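Local coordinates for ABC transporter, substrate binding protein (Polyamine) (Agrobacterium tumefaciens, PDB 4EUO) that binds gamma-aminobutyric acid (GABA) selectively as a periplasmic solute-binding protein, probably delivering it to an ABC transporter, at residues S98-F103 / G261-N266. Sequence-based numbering, arbitrary orientation.
Sequences SFYYSF and GYAPVN. With ABU (gamma-amino-butanoic acid), chain E.
Phe99 and Tyr262 form an offset stack in the ligand pocket of this periplasmic binding protein. The ring centroids are 4.5 Å apart and the planes differ by 27°. CE1 of Phe99 lies over the centre of one face of the Tyr262 ring. The two side chains run side by side toward bound gamma-aminobutyric acid. There Phe99 presents its ring edge, with CZ 3.6 Å from CG of the ligand. Tyr262 OH donates a hydrogen bond of 2.6 Å to atom O of the ligand (ABU O), a carboxylate oxygen that lies near the edge of the tyrosine ring. Tyr101 meets the ligand differently, by a ring face: ligand CD sits above that face, toward the rim. Tyr101 CB is 3.4 Å from Tyr262 CD1, so the tyrosine ring at 262 meets both Phe99 and Tyr101. Thr12, Arg203 and Asp226 supply further hydrogen bonds to the ligand.

A backbone pairing sets the register behind these rings. Tyr100, on strand 96-107, and Ala263, in the loop after helix 250-260, form a single antiparallel hydrogen-bonded pair. Tyr100 N donates to Ala263 O at 3.0 Å, and Ala263 N returns a bond to Tyr100 O at 2.9 Å. The pair places Tyr262 opposite Tyr101, with its CB directed at the strand. Tyr262 CG is anti to its own carbonyl carbon (chi1 -70°). This torsion lays the ring against Phe99 and Tyr101 CB and carries OH to the ligand. Gly261, with positive phi, turns the chain out of the helix just before Tyr262.

Farther along the loop, Val265 packs on the strand. Gln253 of helix 250-260 ties the two segments together, bonding Val265 N through OE1 and Ser98 O through NE2. The two methyls of Val265 divide their contacts: CG1 touches Tyr100 CB at 3.9 Å, and CG2 meets Ser98 C at 3.5 Å.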
ATOM      1  N   SER A  98       7.407   4.859  -3.546  1.00  9.03           N
ATOM      2  CA  SER A  98       6.529   4.908  -4.702  1.00  8.58           C
ATOM      3  C   SER A  98       5.350   5.850  -4.429  1.00 10.10           C
ATOM      4  O   SER A  98       4.991   6.684  -5.267  1.00  9.69           O
ATOM      5  CB  SER A  98       6.013   3.502  -5.013  1.00  9.18           C
ATOM      6  OG  SER A  98       5.162   3.573  -6.151  1.00 10.30           O
ATOM      7  N   PHE A  99       4.709   5.686  -3.258  1.00  8.44           N
ATOM      8  CA  PHE A  99       3.614   6.535  -2.827  1.00  8.27           C
ATOM      9  C   PHE A  99       3.343   6.277  -1.362  1.00  9.57           C
ATOM     10  O   PHE A  99       3.743   5.213  -0.844  1.00  9.31           O
ATOM     11  CB  PHE A  99       2.319   6.352  -3.643  1.00  8.88           C
ATOM     12  CG  PHE A  99       1.716   4.964  -3.600  1.00  8.17           C
ATOM     13  CD1 PHE A  99       0.748   4.633  -2.652  1.00  9.52           C
ATOM     14  CD2 PHE A  99       2.091   4.006  -4.519  1.00  9.23           C
ATOM     15  CE1 PHE A  99       0.175   3.353  -2.626  1.00  9.44           C
ATOM     16  CE2 PHE A  99       1.528   2.730  -4.501  1.00  9.25           C
ATOM     17  CZ  PHE A  99       0.571   2.415  -3.554  1.00  9.37           C
ATOM     18  N   TYR A 100       2.652   7.229  -0.720  1.00  8.24           N
ATOM     19  CA  TYR A 100       2.346   7.171   0.698  1.00  8.14           C
ATOM     20  C   TYR A 100       0.851   6.995   0.823  1.00  9.17           C
ATOM     21  O   TYR A 100       0.078   7.665   0.120  1.00  9.62           O
ATOM     22  CB  TYR A 100       2.881   8.457   1.334  1.00 10.15           C
ATOM     23  CG  TYR A 100       2.726   8.597   2.826  1.00 11.58           C
ATOM     24  CD1 TYR A 100       3.685   8.098   3.693  1.00 15.87           C
ATOM     25  CD2 TYR A 100       1.686   9.346   3.372  1.00 13.95           C
ATOM     26  CE1 TYR A 100       3.613   8.322   5.067  1.00 16.42           C
ATOM     27  CE2 TYR A 100       1.588   9.556   4.753  1.00 14.95           C
ATOM     28  CZ  TYR A 100       2.573   9.067   5.583  1.00 14.93           C
ATOM     29  OH  TYR A 100       2.532   9.329   6.936  1.00 15.14           O
ATOM     30  N   TYR A 101       0.404   6.077   1.689  1.00  8.38           N
ATOM     31  CA  TYR A 101      -1.018   5.766   1.746  1.00  7.88           C
ATOM     32  C   TYR A 101      -1.468   5.510   3.158  1.00  8.51           C
ATOM     33  O   TYR A 101      -0.643   5.388   4.064  1.00  8.21           O
ATOM     34  CB  TYR A 101      -1.316   4.521   0.871  1.00  9.22           C
ATOM     35  CG  TYR A 101      -0.724   3.218   1.360  1.00  7.27           C
ATOM     36  CD1 TYR A 101      -1.443   2.375   2.202  1.00  9.34           C
ATOM     37  CD2 TYR A 101       0.549   2.811   0.958  1.00  8.25           C
ATOM     38  CE1 TYR A 101      -0.904   1.166   2.642  1.00  8.54           C
ATOM     39  CE2 TYR A 101       1.102   1.611   1.400  1.00  8.50           C
ATOM     40  CZ  TYR A 101       0.365   0.789   2.227  1.00  8.01           C
ATOM     41  OH  TYR A 101       0.860  -0.418   2.648  1.00  9.97           O
ATOM     42  N   SER A 102      -2.787   5.318   3.323  1.00  7.77           N
ATOM     43  CA  SER A 102      -3.343   4.940   4.599  1.00  7.93           C
ATOM     44  C   SER A 102      -4.297   3.778   4.457  1.00  8.69           C
ATOM     45  O   SER A 102      -4.968   3.659   3.425  1.00  9.45           O
ATOM     46  CB  SER A 102      -4.194   6.073   5.173  1.00  9.43           C
ATOM     47  OG  SER A 102      -3.359   7.165   5.508  1.00  9.78           O
ATOM     48  N   PHE A 103      -4.392   2.973   5.508  1.00  7.96           N
ATOM     49  CA  PHE A 103      -5.526   2.096   5.699  1.00  7.55           C
ATOM     50  C   PHE A 103      -6.587   2.955   6.402  1.00  8.29           C
ATOM     51  O   PHE A 103      -6.287   3.601   7.415  1.00  8.59           O
ATOM     52  CB  PHE A 103      -5.203   0.900   6.575  1.00  8.96           C
ATOM     53  CG  PHE A 103      -4.322  -0.078   5.865  1.00  8.20           C
ATOM     54  CD1 PHE A 103      -4.852  -0.958   4.928  1.00  9.28           C
ATOM     55  CD2 PHE A 103      -2.968  -0.117   6.122  1.00  8.13           C
ATOM     56  CE1 PHE A 103      -4.014  -1.857   4.249  1.00  9.72           C
ATOM     57  CE2 PHE A 103      -2.143  -1.005   5.442  1.00  9.91           C
ATOM     58  CZ  PHE A 103      -2.677  -1.895   4.531  1.00  8.89           C
ATOM     59  N   GLY A 261      -5.329   9.597  -5.312  1.00 12.75           N
ATOM     60  CA  GLY A 261      -5.676   9.935  -3.938  1.00 12.37           C
ATOM     61  C   GLY A 261      -4.596   9.501  -2.945  1.00 11.29           C
ATOM     62  O   GLY A 261      -4.781   9.646  -1.744  1.00 11.55           O
ATOM     63  N   TYR A 262      -3.449   9.016  -3.439  1.00  9.96           N
ATOM     64  CA  TYR A 262      -2.305   8.676  -2.582  1.00  9.83           C
ATOM     65  C   TYR A 262      -1.408   9.906  -2.507  1.00 11.95           C
ATOM     66  O   TYR A 262      -1.503  10.786  -3.370  1.00 12.81           O
ATOM     67  CB  TYR A 262      -1.521   7.468  -3.140  1.00  9.38           C
ATOM     68  CG  TYR A 262      -2.311   6.183  -3.007  1.00  8.04           C
ATOM     69  CD1 TYR A 262      -2.876   5.820  -1.794  1.00  8.46           C
ATOM     70  CD2 TYR A 262      -2.552   5.365  -4.116  1.00  9.23           C
ATOM     71  CE1 TYR A 262      -3.618   4.652  -1.663  1.00  7.65           C
ATOM     72  CE2 TYR A 262      -3.305   4.202  -4.001  1.00  8.74           C
ATOM     73  CZ  TYR A 262      -3.856   3.871  -2.776  1.00  8.80           C
ATOM     74  OH  TYR A 262      -4.688   2.801  -2.647  1.00  8.37           O
ATOM     75  N   ALA A 263      -0.572   9.998  -1.473  1.00  9.82           N
ATOM     76  CA  ALA A 263       0.315  11.145  -1.330  1.00  9.51           C
ATOM     77  C   ALA A 263       1.624  10.909  -2.056  1.00 10.40           C
ATOM     78  O   ALA A 263       2.148   9.785  -2.105  1.00 10.05           O
ATOM     79  CB  ALA A 263       0.568  11.438   0.142  1.00 10.52           C
ATOM     80  N   PRO A 264       2.194  11.975  -2.642  1.00 10.76           N
ATOM     81  CA  PRO A 264       3.488  11.834  -3.312  1.00 10.57           C
ATOM     82  C   PRO A 264       4.633  11.660  -2.320  1.00 12.21           C
ATOM     83  O   PRO A 264       4.525  12.045  -1.145  1.00 13.16           O
ATOM     84  CB  PRO A 264       3.615  13.128  -4.106  1.00 12.86           C
ATOM     85  CG  PRO A 264       2.785  14.109  -3.374  1.00 15.77           C
ATOM     86  CD  PRO A 264       1.690  13.365  -2.676  1.00 11.67           C
ATOM     87  N   VAL A 265       5.730  11.100  -2.819  1.00  9.71           N
ATOM     88  CA  VAL A 265       6.967  10.853  -2.085  1.00 10.27           C
ATOM     89  C   VAL A 265       8.150  11.575  -2.704  1.00 12.27           C
ATOM     90  O   VAL A 265       9.294  11.162  -2.575  1.00 11.89           O
ATOM     91  CB  VAL A 265       7.210   9.347  -1.803  1.00 11.62           C
ATOM     92  CG1 VAL A 265       6.193   8.844  -0.752  1.00 11.93           C
ATOM     93  CG2 VAL A 265       7.102   8.537  -3.094  1.00 11.44           C
ATOM     94  N   ASN A 266       7.840  12.709  -3.354  1.00 13.37           N
ATOM     95  CA  ASN A 266       8.811  13.690  -3.840  1.00 13.98           C
ATOM     96  C   ASN A 266       8.369  14.961  -3.124  1.00 13.74           C
ATOM     97  O   ASN A 266       7.186  15.331  -3.180  1.00 12.83           O
ATOM     98  CB  ASN A 266       8.781  13.852  -5.343  1.00 13.98           C
ATOM     99  CG  ASN A 266       9.855  14.827  -5.801  1.00 15.70           C
ATOM    100  OD1 ASN A 266       9.855  15.997  -5.386  1.00 15.38           O
ATOM    101  ND2 ASN A 266      10.787  14.375  -6.627  1.00 14.85           N
TER
HETATM  102  N   ABU E 404       0.416  -1.616  -1.054  1.00 15.93           N
HETATM  103  CD  ABU E 404      -0.587  -0.584  -1.345  1.00 11.32           C
HETATM  104  CB  ABU E 404      -1.281  -0.836  -2.661  1.00 11.35           C
HETATM  105  CG  ABU E 404      -2.264   0.254  -2.919  1.00 11.20           C
HETATM  106  C   ABU E 404      -3.140   0.071  -4.141  1.00  9.76           C
HETATM  107  O   ABU E 404      -4.251   0.800  -4.215  1.00  9.30           O
HETATM  108  OXT ABU E 404      -2.917  -0.848  -5.049  1.00  9.40           O